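Local coordinates for protein F420-dependent methylenetetrahydromethanopterin dehydrogenase (Methanopyrus kandleri, PDB 1QV9) that catalyses the reversible, coenzyme F420-dependent reduction of methenyl-tetrahydromethanopterin to methylene-tetrahydromethanopterin in methanogenesis from carbon dioxide, at residues K5-N13 / V49-A60; E255-R263 / V272-E280. All blocks are in the same frame, centred on the assembly; numbering follows the deposited sequence. Where two conformers were deposited one is given.

Contact 1: residues K5-N13 / V49-A60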
loop_
_atom_site.group_PDB
_atom_site.type_symbol
_atom_site.label_atom_id
_atom_site.label_comp_id
_atom_site.label_asym_id
_atom_site.label_seq_id
_atom_site.Cartn_x
_atom_site.Cartn_y
_atom_site.Cartn_z
ATOM N N LYS A 5 -16.457 -22.817 35.543
ATOM C CA LYS A 5 -15.782 -23.889 34.807
ATOM C C LYS A 5 -16.532 -24.191 33.524
ATOM O O LYS A 5 -17.756 -24.154 33.497
ATOM C CB LYS A 5 -15.714 -25.151 35.665
ATOM C CG LYS A 5 -14.713 -25.011 36.813
ATOM C CD LYS A 5 -14.650 -26.250 37.694
ATOM C CE LYS A 5 -15.900 -26.397 38.543
ATOM N NZ LYS A 5 -15.776 -27.565 39.471
ATOM N N ALA A 6 -15.793 -24.461 32.451
ATOM C CA ALA A 6 -16.440 -24.798 31.189
ATOM C C ALA A 6 -15.545 -25.731 30.372
ATOM O O ALA A 6 -14.327 -25.724 30.530
ATOM C CB ALA A 6 -16.724 -23.534 30.369
ATOM N N ILE A 7 -16.166 -26.526 29.516
ATOM C CA ILE A 7 -15.405 -27.405 28.623
ATOM C C ILE A 7 -15.739 -26.920 27.226
ATOM O O ILE A 7 -16.893 -26.612 26.936
ATOM C CB ILE A 7 -15.838 -28.883 28.739
ATOM C CG1 ILE A 7 -15.549 -29.419 30.148
ATOM C CG2 ILE A 7 -15.080 -29.756 27.678
ATOM C CD1 ILE A 7 -16.067 -30.835 30.384
ATOM N N PHE A 8 -14.729 -26.828 26.369
ATOM C CA PHE A 8 -14.914 -26.420 24.975
ATOM C C PHE A 8 -14.607 -27.630 24.114
ATOM O O PHE A 8 -13.600 -28.293 24.337
ATOM C CB PHE A 8 -13.955 -25.284 24.601
ATOM C CG PHE A 8 -14.306 -23.974 25.253
ATOM C CD1 PHE A 8 -13.885 -23.686 26.554
ATOM C CD2 PHE A 8 -15.064 -23.025 24.556
ATOM C CE1 PHE A 8 -14.206 -22.455 27.161
ATOM C CE2 PHE A 8 -15.390 -21.772 25.163
ATOM C CZ PHE A 8 -14.950 -21.500 26.469
ATOM N N ILE A 9 -15.461 -27.928 23.134
ATOM C CA ILE A 9 -15.225 -29.077 22.245
ATOM C C ILE A 9 -15.004 -28.510 20.854
ATOM O O ILE A 9 -15.824 -27.721 20.371
ATOM C CB ILE A 9 -16.442 -30.020 22.227
ATOM C CG1 ILE A 9 -16.830 -30.412 23.648
ATOM C CG2 ILE A 9 -16.149 -31.249 21.369
ATOM C CD1 ILE A 9 -18.213 -31.133 23.715
ATOM N N LYS A 10 -13.914 -28.919 20.189
ATOM C CA LYS A 10 -13.577 -28.380 18.874
ATOM C C LYS A 10 -13.433 -29.502 17.855
ATOM O O LYS A 10 -12.525 -30.343 17.969
ATOM C CB LYS A 10 -12.242 -27.579 18.924
ATOM C CG LYS A 10 -12.250 -26.420 19.914
ATOM C CD LYS A 10 -10.986 -25.564 19.847
ATOM C CE LYS A 10 -11.051 -24.464 20.922
ATOM N NZ LYS A 10 -10.026 -23.406 20.711
ATOM N N CYS A 11 -14.339 -29.525 16.874
ATOM C CA CYS A 11 -14.317 -30.514 15.796
ATOM C C CYS A 11 -14.459 -29.765 14.485
ATOM O O CYS A 11 -15.458 -29.043 14.277
ATOM C CB CYS A 11 -15.455 -31.519 15.959
ATOM S SG CYS A 11 -15.381 -32.499 17.476
ATOM N N GLY A 12 -13.503 -29.938 13.568
ATOM C CA GLY A 12 -13.542 -29.176 12.336
ATOM C C GLY A 12 -12.939 -27.821 12.681
ATOM O O GLY A 12 -12.544 -27.619 13.830
ATOM N N ASN A 13 -12.840 -26.904 11.736
ATOM C CA ASN A 13 -12.276 -25.608 12.136
ATOM C C ASN A 13 -13.042 -24.429 11.590
ATOM O O ASN A 13 -13.418 -24.386 10.417
ATOM C CB ASN A 13 -10.818 -25.493 11.709
ATOM C CG ASN A 13 -10.133 -24.254 12.300
ATOM O OD1 ASN A 13 -10.121 -24.046 13.537
ATOM N ND2 ASN A 13 -9.590 -23.413 11.424
ATOM N N VAL A 49 -16.967 -36.941 16.008
ATOM C CA VAL A 49 -17.661 -36.011 16.914
ATOM C C VAL A 49 -18.184 -36.736 18.142
ATOM O O VAL A 49 -18.094 -36.219 19.271
ATOM C CB VAL A 49 -18.780 -35.236 16.187
ATOM C CG1 VAL A 49 -19.562 -34.354 17.217
ATOM C CG2 VAL A 49 -18.148 -34.303 15.120
ATOM N N GLU A 50 -18.723 -37.938 17.953
ATOM C CA GLU A 50 -19.217 -38.699 19.102
ATOM C C GLU A 50 -18.059 -38.948 20.072
ATOM O O GLU A 50 -18.204 -38.829 21.277
ATOM C CB GLU A 50 -19.866 -40.022 18.649
ATOM C CG GLU A 50 -20.327 -40.881 19.814
ATOM C CD GLU A 50 -21.203 -42.057 19.409
ATOM O OE1 GLU A 50 -21.723 -42.734 20.315
ATOM O OE2 GLU A 50 -21.380 -42.302 18.197
ATOM N N ALA A 51 -16.884 -39.287 19.536
ATOM C CA ALA A 51 -15.715 -39.505 20.378
ATOM C C ALA A 51 -15.320 -38.238 21.135
ATOM O O ALA A 51 -14.953 -38.324 22.286
ATOM C CB ALA A 51 -14.521 -39.996 19.514
ATOM N N ALA A 52 -15.380 -37.087 20.468
ATOM C CA ALA A 52 -15.046 -35.817 21.104
ATOM C C ALA A 52 -16.030 -35.507 22.230
ATOM O O ALA A 52 -15.636 -35.121 23.338
ATOM C CB ALA A 52 -15.077 -34.690 20.086
ATOM N N VAL A 53 -17.320 -35.653 21.954
ATOM C CA VAL A 53 -18.308 -35.356 22.979
ATOM C C VAL A 53 -18.213 -36.354 24.154
ATOM O O VAL A 53 -18.372 -35.970 25.316
ATOM C CB VAL A 53 -19.730 -35.321 22.361
ATOM C CG1 VAL A 53 -20.775 -35.019 23.440
ATOM C CG2 VAL A 53 -19.789 -34.232 21.295
ATOM N N GLU A 54 -17.937 -37.623 23.858
ATOM C CA GLU A 54 -17.780 -38.636 24.909
ATOM C C GLU A 54 -16.610 -38.228 25.817
ATOM O O GLU A 54 -16.701 -38.330 27.050
ATOM C CB GLU A 54 -17.546 -40.014 24.268
ATOM C CG GLU A 54 -17.719 -41.181 25.230
ATOM C CD GLU A 54 -17.534 -42.540 24.550
ATOM O OE1 GLU A 54 -18.248 -42.820 23.562
ATOM O OE2 GLU A 54 -16.677 -43.327 25.012
HETATM N N MSE A 55 -15.514 -37.753 25.216
HETATM C CA MSE A 55 -14.351 -37.293 25.989
HETATM C C MSE A 55 -14.794 -36.174 26.926
HETATM O O MSE A 55 -14.439 -36.137 28.106
HETATM C CB MSE A 55 -13.259 -36.715 25.066
HETATM C CG MSE A 55 -12.021 -37.560 24.858
HETATM SE SE MSE A 55 -10.612 -36.499 24.018
HETATM C CE MSE A 55 -11.612 -36.020 22.410
ATOM N N ALA A 56 -15.552 -35.229 26.383
ATOM C CA ALA A 56 -15.997 -34.102 27.173
ATOM C C ALA A 56 -16.893 -34.527 28.344
ATOM O O ALA A 56 -16.742 -34.045 29.466
ATOM C CB ALA A 56 -16.754 -33.134 26.283
ATOM N N LEU A 57 -17.848 -35.397 28.066
ATOM C CA LEU A 57 -18.781 -35.821 29.114
ATOM C C LEU A 57 -18.123 -36.702 30.168
ATOM O O LEU A 57 -18.542 -36.706 31.326
ATOM C CB LEU A 57 -20.002 -36.501 28.493
ATOM C CG LEU A 57 -20.814 -35.534 27.613
ATOM C CD1 LEU A 57 -21.892 -36.307 26.890
ATOM C CD2 LEU A 57 -21.428 -34.418 28.457
ATOM N N ASP A 58 -17.063 -37.409 29.783
ATOM C CA ASP A 58 -16.322 -38.246 30.704
ATOM C C ASP A 58 -15.573 -37.301 31.649
ATOM O O ASP A 58 -15.599 -37.464 32.872
ATOM C CB ASP A 58 -15.348 -39.126 29.913
ATOM C CG ASP A 58 -14.425 -39.899 30.810
ATOM O OD1 ASP A 58 -14.944 -40.689 31.629
ATOM O OD2 ASP A 58 -13.188 -39.713 30.710
ATOM N N ILE A 59 -14.933 -36.284 31.085
ATOM C CA ILE A 59 -14.202 -35.298 31.874
ATOM C C ILE A 59 -15.158 -34.530 32.796
ATOM O O ILE A 59 -14.827 -34.228 33.953
ATOM C CB ILE A 59 -13.466 -34.323 30.926
ATOM C CG1 ILE A 59 -12.280 -35.061 30.289
ATOM C CG2 ILE A 59 -12.966 -33.101 31.654
ATOM C CD1 ILE A 59 -11.860 -34.446 28.936
ATOM N N ALA A 60 -16.342 -34.227 32.275
ATOM C CA ALA A 60 -17.352 -33.464 33.012
ATOM C C ALA A 60 -17.746 -34.071 34.361
ATOM O O ALA A 60 -18.069 -33.340 35.293
ATOM C CB ALA A 60 -18.592 -33.272 32.122
#

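Contact 2: residues E255-R263 / V272-E280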
loop_
_atom_site.group_PDB
_atom_site.type_symbol
_atom_site.label_atom_id
_atom_site.label_comp_id
_atom_site.label_asym_id
_atom_site.label_seq_id
_atom_site.Cartn_x
_atom_site.Cartn_y
_atom_site.Cartn_z
ATOM N N GLU A 255 -8.824 4.027 13.712
ATOM C CA GLU A 255 -9.032 4.235 15.152
ATOM C C GLU A 255 -7.724 4.677 15.747
ATOM O O GLU A 255 -7.708 5.547 16.642
ATOM C CB GLU A 255 -9.539 2.974 15.835
ATOM C CG GLU A 255 -10.978 2.579 15.400
ATOM C CD GLU A 255 -12.057 3.548 15.900
ATOM O OE1 GLU A 255 -12.561 3.377 17.040
ATOM O OE2 GLU A 255 -12.387 4.488 15.144
ATOM N N LYS A 256 -6.607 4.120 15.280
ATOM C CA LYS A 256 -5.324 4.571 15.838
ATOM C C LYS A 256 -5.105 6.064 15.546
ATOM O O LYS A 256 -4.582 6.806 16.408
ATOM C CB LYS A 256 -4.138 3.773 15.262
ATOM C CG LYS A 256 -4.084 2.323 15.755
ATOM C CD LYS A 256 -2.888 1.604 15.126
ATOM C CE LYS A 256 -2.870 0.152 15.505
ATOM N NZ LYS A 256 -1.735 -0.551 14.765
ATOM N N SER A 257 -5.474 6.535 14.360
ATOM C CA SER A 257 -5.268 7.943 14.028
ATOM C C SER A 257 -6.023 8.861 14.965
ATOM O O SER A 257 -5.606 10.012 15.183
ATOM C CB SER A 257 -5.655 8.228 12.570
ATOM O OG SER A 257 -7.049 8.309 12.393
ATOM N N ASN A 258 -7.117 8.367 15.520
ATOM C CA ASN A 258 -7.913 9.163 16.453
ATOM C C ASN A 258 -7.615 8.840 17.906
ATOM O O ASN A 258 -8.325 9.336 18.785
ATOM C CB ASN A 258 -9.383 8.920 16.199
ATOM C CG ASN A 258 -9.864 9.600 14.956
ATOM O OD1 ASN A 258 -9.732 10.815 14.816
ATOM N ND2 ASN A 258 -10.428 8.840 14.051
ATOM N N ASP A 259 -6.599 8.006 18.146
ATOM C CA ASP A 259 -6.251 7.525 19.491
ATOM C C ASP A 259 -7.542 7.086 20.181
ATOM O O ASP A 259 -7.883 7.472 21.300
ATOM C CB ASP A 259 -5.497 8.587 20.322
ATOM C CG ASP A 259 -5.008 8.018 21.654
ATOM O OD1 ASP A 259 -4.904 6.774 21.796
ATOM O OD2 ASP A 259 -4.698 8.825 22.580
ATOM N N ALA A 260 -8.289 6.221 19.502
ATOM C CA ALA A 260 -9.566 5.780 20.005
ATOM C C ALA A 260 -9.762 4.276 19.913
ATOM O O ALA A 260 -10.892 3.802 19.842
ATOM C CB ALA A 260 -10.696 6.502 19.214
ATOM N N VAL A 261 -8.676 3.528 19.903
ATOM C CA VAL A 261 -8.803 2.070 19.813
ATOM C C VAL A 261 -9.431 1.459 21.086
ATOM O O VAL A 261 -8.813 1.465 22.160
ATOM C CB VAL A 261 -7.424 1.391 19.575
ATOM C CG1 VAL A 261 -7.652 -0.148 19.424
ATOM C CG2 VAL A 261 -6.709 1.950 18.345
ATOM N N LEU A 262 -10.636 0.897 20.970
ATOM C CA LEU A 262 -11.278 0.284 22.114
ATOM C C LEU A 262 -10.518 -0.956 22.583
ATOM O O LEU A 262 -10.159 -1.845 21.763
ATOM C CB LEU A 262 -12.714 -0.128 21.768
ATOM C CG LEU A 262 -13.506 -0.833 22.868
ATOM C CD1 LEU A 262 -13.727 0.175 24.022
ATOM C CD2 LEU A 262 -14.874 -1.252 22.320
ATOM N N ARG A 263 -10.256 -1.028 23.889
ATOM C CA ARG A 263 -9.639 -2.210 24.474
ATOM C C ARG A 263 -10.478 -2.586 25.696
ATOM O O ARG A 263 -10.841 -1.712 26.500
ATOM C CB ARG A 263 -8.192 -1.974 24.865
ATOM C CG ARG A 263 -7.329 -1.492 23.727
ATOM C CD ARG A 263 -5.843 -1.280 24.143
ATOM N NE ARG A 263 -5.189 -0.619 23.022
ATOM C CZ ARG A 263 -4.621 -1.226 21.979
ATOM N NH1 ARG A 263 -4.136 -0.478 20.997
ATOM N NH2 ARG A 263 -4.461 -2.541 21.957
ATOM N N VAL A 272 -14.566 -7.078 33.290
ATOM C CA VAL A 272 -14.188 -6.580 31.962
ATOM C C VAL A 272 -13.987 -5.085 32.100
ATOM O O VAL A 272 -14.930 -4.339 32.442
ATOM C CB VAL A 272 -15.290 -6.875 30.906
ATOM C CG1 VAL A 272 -14.896 -6.260 29.557
ATOM C CG2 VAL A 272 -15.482 -8.386 30.750
ATOM N N LEU A 273 -12.763 -4.646 31.865
ATOM C CA LEU A 273 -12.413 -3.242 31.968
ATOM C C LEU A 273 -12.549 -2.597 30.595
ATOM O O LEU A 273 -12.834 -3.277 29.606
ATOM C CB LEU A 273 -10.977 -3.097 32.479
ATOM C CG LEU A 273 -10.646 -3.882 33.760
ATOM C CD1 LEU A 273 -9.183 -3.700 34.135
ATOM C CD2 LEU A 273 -11.562 -3.418 34.899
ATOM N N SER A 274 -12.348 -1.286 30.524
ATOM C CA SER A 274 -12.464 -0.625 29.237
ATOM C C SER A 274 -11.612 0.626 29.146
ATOM O O SER A 274 -11.374 1.312 30.151
ATOM C CB SER A 274 -13.938 -0.296 28.962
ATOM O OG SER A 274 -14.088 0.346 27.718
ATOM N N LYS A 275 -11.107 0.906 27.949
ATOM C CA LYS A 275 -10.318 2.109 27.708
ATOM C C LYS A 275 -10.345 2.423 26.220
ATOM O O LYS A 275 -10.647 1.534 25.414
ATOM C CB LYS A 275 -8.863 1.922 28.130
ATOM C CG LYS A 275 -8.143 0.726 27.451
ATOM C CD LYS A 275 -6.669 0.718 27.799
ATOM C CE LYS A 275 -5.842 1.760 27.048
ATOM N NZ LYS A 275 -4.396 1.776 27.526
ATOM N N ARG A 276 -10.025 3.669 25.873
ATOM C CA ARG A 276 -9.955 4.128 24.478
ATOM C C ARG A 276 -8.613 4.790 24.174
ATOM O O ARG A 276 -7.949 4.464 23.195
ATOM C CB ARG A 276 -11.050 5.147 24.198
ATOM C CG ARG A 276 -12.407 4.589 24.122
ATOM C CD ARG A 276 -12.790 4.490 22.676
ATOM N NE ARG A 276 -14.076 3.846 22.539
ATOM C CZ ARG A 276 -14.471 3.267 21.419
ATOM N NH1 ARG A 276 -15.647 2.688 21.364
ATOM N NH2 ARG A 276 -13.670 3.273 20.360
ATOM N N LYS A 277 -8.193 5.741 25.003
ATOM C CA LYS A 277 -6.929 6.406 24.747
ATOM C C LYS A 277 -5.783 5.468 25.085
ATOM O O LYS A 277 -5.825 4.720 26.069
ATOM C CB LYS A 277 -6.850 7.704 25.547
ATOM C CG LYS A 277 -7.972 8.678 25.170
ATOM C CD LYS A 277 -7.722 10.043 25.797
ATOM C CE LYS A 277 -8.861 11.007 25.502
ATOM N NZ LYS A 277 -8.971 11.293 24.045
ATOM N N PHE A 278 -4.726 5.533 24.290
ATOM C CA PHE A 278 -3.616 4.625 24.438
ATOM C C PHE A 278 -2.945 4.635 25.804
ATOM O O PHE A 278 -2.593 3.594 26.336
ATOM C CB PHE A 278 -2.578 4.894 23.334
ATOM C CG PHE A 278 -1.409 3.958 23.360
ATOM C CD1 PHE A 278 -0.205 4.357 23.893
ATOM C CD2 PHE A 278 -1.511 2.661 22.854
ATOM C CE1 PHE A 278 0.886 3.502 23.926
ATOM C CE2 PHE A 278 -0.414 1.791 22.889
ATOM C CZ PHE A 278 0.793 2.213 23.428
HETATM N N MSE A 279 -2.788 5.831 26.364
HETATM C CA MSE A 279 -2.138 5.942 27.661
HETATM C C MSE A 279 -3.091 5.931 28.852
HETATM O O MSE A 279 -2.652 6.122 29.998
HETATM C CB MSE A 279 -1.279 7.211 27.698
HETATM C CG MSE A 279 -0.197 7.283 26.636
HETATM SE SE MSE A 279 1.256 5.968 26.683
HETATM C CE MSE A 279 0.695 4.768 27.942
ATOM N N GLU A 280 -4.378 5.697 28.610
ATOM C CA GLU A 280 -5.380 5.651 29.675
ATOM C C GLU A 280 -5.468 4.247 30.315
ATOM O O GLU A 280 -5.496 3.225 29.623
ATOM C CB GLU A 280 -6.738 6.092 29.098
ATOM C CG GLU A 280 -7.932 5.272 29.512
ATOM C CD GLU A 280 -9.265 5.780 28.950
ATOM O OE1 GLU A 280 -9.449 5.853 27.713
ATOM O OE2 GLU A 280 -10.160 6.096 29.765
HETATM O O HOH W 1 -6.163 4.377 21.398
HETATM O O HOH W 2 -3.187 8.301 24.888
HETATM O O HOH W 3 -9.631 9.495 22.115
#

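Contact 1: residues K5-N13 / V49-A60
Strand 5-10, in the parallel sheet of the alpha/beta domain, is covered by helix 49-60 through Ile7, Ile9 and Cys11. Strand and helix run nearly antiparallel, at 168°, and their axes approach to 8.8 Å. No hydrogen bond joins them; the contact is apolar. Ile9 straddles two turns of the helix. Its CG2 lies 3.8 Å from Ala52 CB. Its CD1 reaches Ala56 CB at 3.6 Å and also touches the CG2 branch of Val53. CG1 of Ile9 sits beside the backbone N (chi1 -53°), which puts CD1 against Ala56 and Val53, while CG2 meets Ala52. Ile7 works one turn further on. Its CD1 lies 3.4 Å from the backbone O of Ala56 and touches Ile59 CG2 and Ala60 CB. At the other end Cys11 SG meets Ala52 CB at 3.4 Å, and Cys11 CB rests against Val49 CG2 at 4.0 Å. Small alanines facing the strand let the branched side chains come close to the helix backbone. Phe8 points away from this helix and packs edge-to-face on Phe35. Ile59 also packs on Met55 of the second subunit. This is the packing of a beta-alpha-beta crossover: helix 46-63 connects strands 33-39 and 67-71 and passes over strand 4-10 between them.

Contact 2: residues E255-R263 / V272-E280
Arg263 and Lys275 form a single antiparallel bridge, a hydrogen-bonded pair. Arg263 N gives its hydrogen to Lys275 O at 3.0 Å, and Lys275 N returns one to Arg263 O. Next to it lies the tight part. The Arg276 guanidinium has Leu262 CB over the centre of one face, 3.7 Å above the plane. Its NH2 donates to Ala260 O at 2.9 Å, within the guanidinium plane, and makes a longer salt bridge to Glu255 OE1 at 3.5 Å. The chain bends at chi2 (-103°), which turns the group back over Leu262. NH2 also bonds Glu193 O, and Glu255 OE1 accepts from Glu195 N. With an alanine in place of Arg276, Ala260 O and Glu193 O would probably lose a donor, Glu255 a charge partner, and Leu262 the flat group against it. Asp259 OD1 takes Phe278 N at 2.8 Å on its syn side, and Phe278 packs edge-to-face on Tyr198 of the third subunit. The solvent side, at exposed Lys277, is bridged by water. Water 2 joins Asp259 OD2 to Met279 N; water 3 links Asp259 O to Lys277 NZ. A Schellman motif with Asp259 as C' residue (Ala260 N to Glu255 O 3.0 Å, Asp259 N to Lys256 O 2.9 Å) caps helix 227-257 before the chain reaches the bridge.

How the contacts relate
Contact 1 belongs to the alpha/beta domain. Contact 2 joins the end of helix 227-257 to the C-terminal segment. Their centres are about 37 Å apart, on opposite sides of the chain's centre, and their nearest atoms are about 14 Å apart. They do not touch and follow one another along the sequence. Contact 1 is buried and apolar; contact 2 is partly buried and held largely by polar bonds. Both meet the second subunit, while contact 2 also reaches the third and fourth, in keeping with a trimer of dimers. A bound magnesium ion lies about 13 Å from the side chain of Ala60 in contact 1.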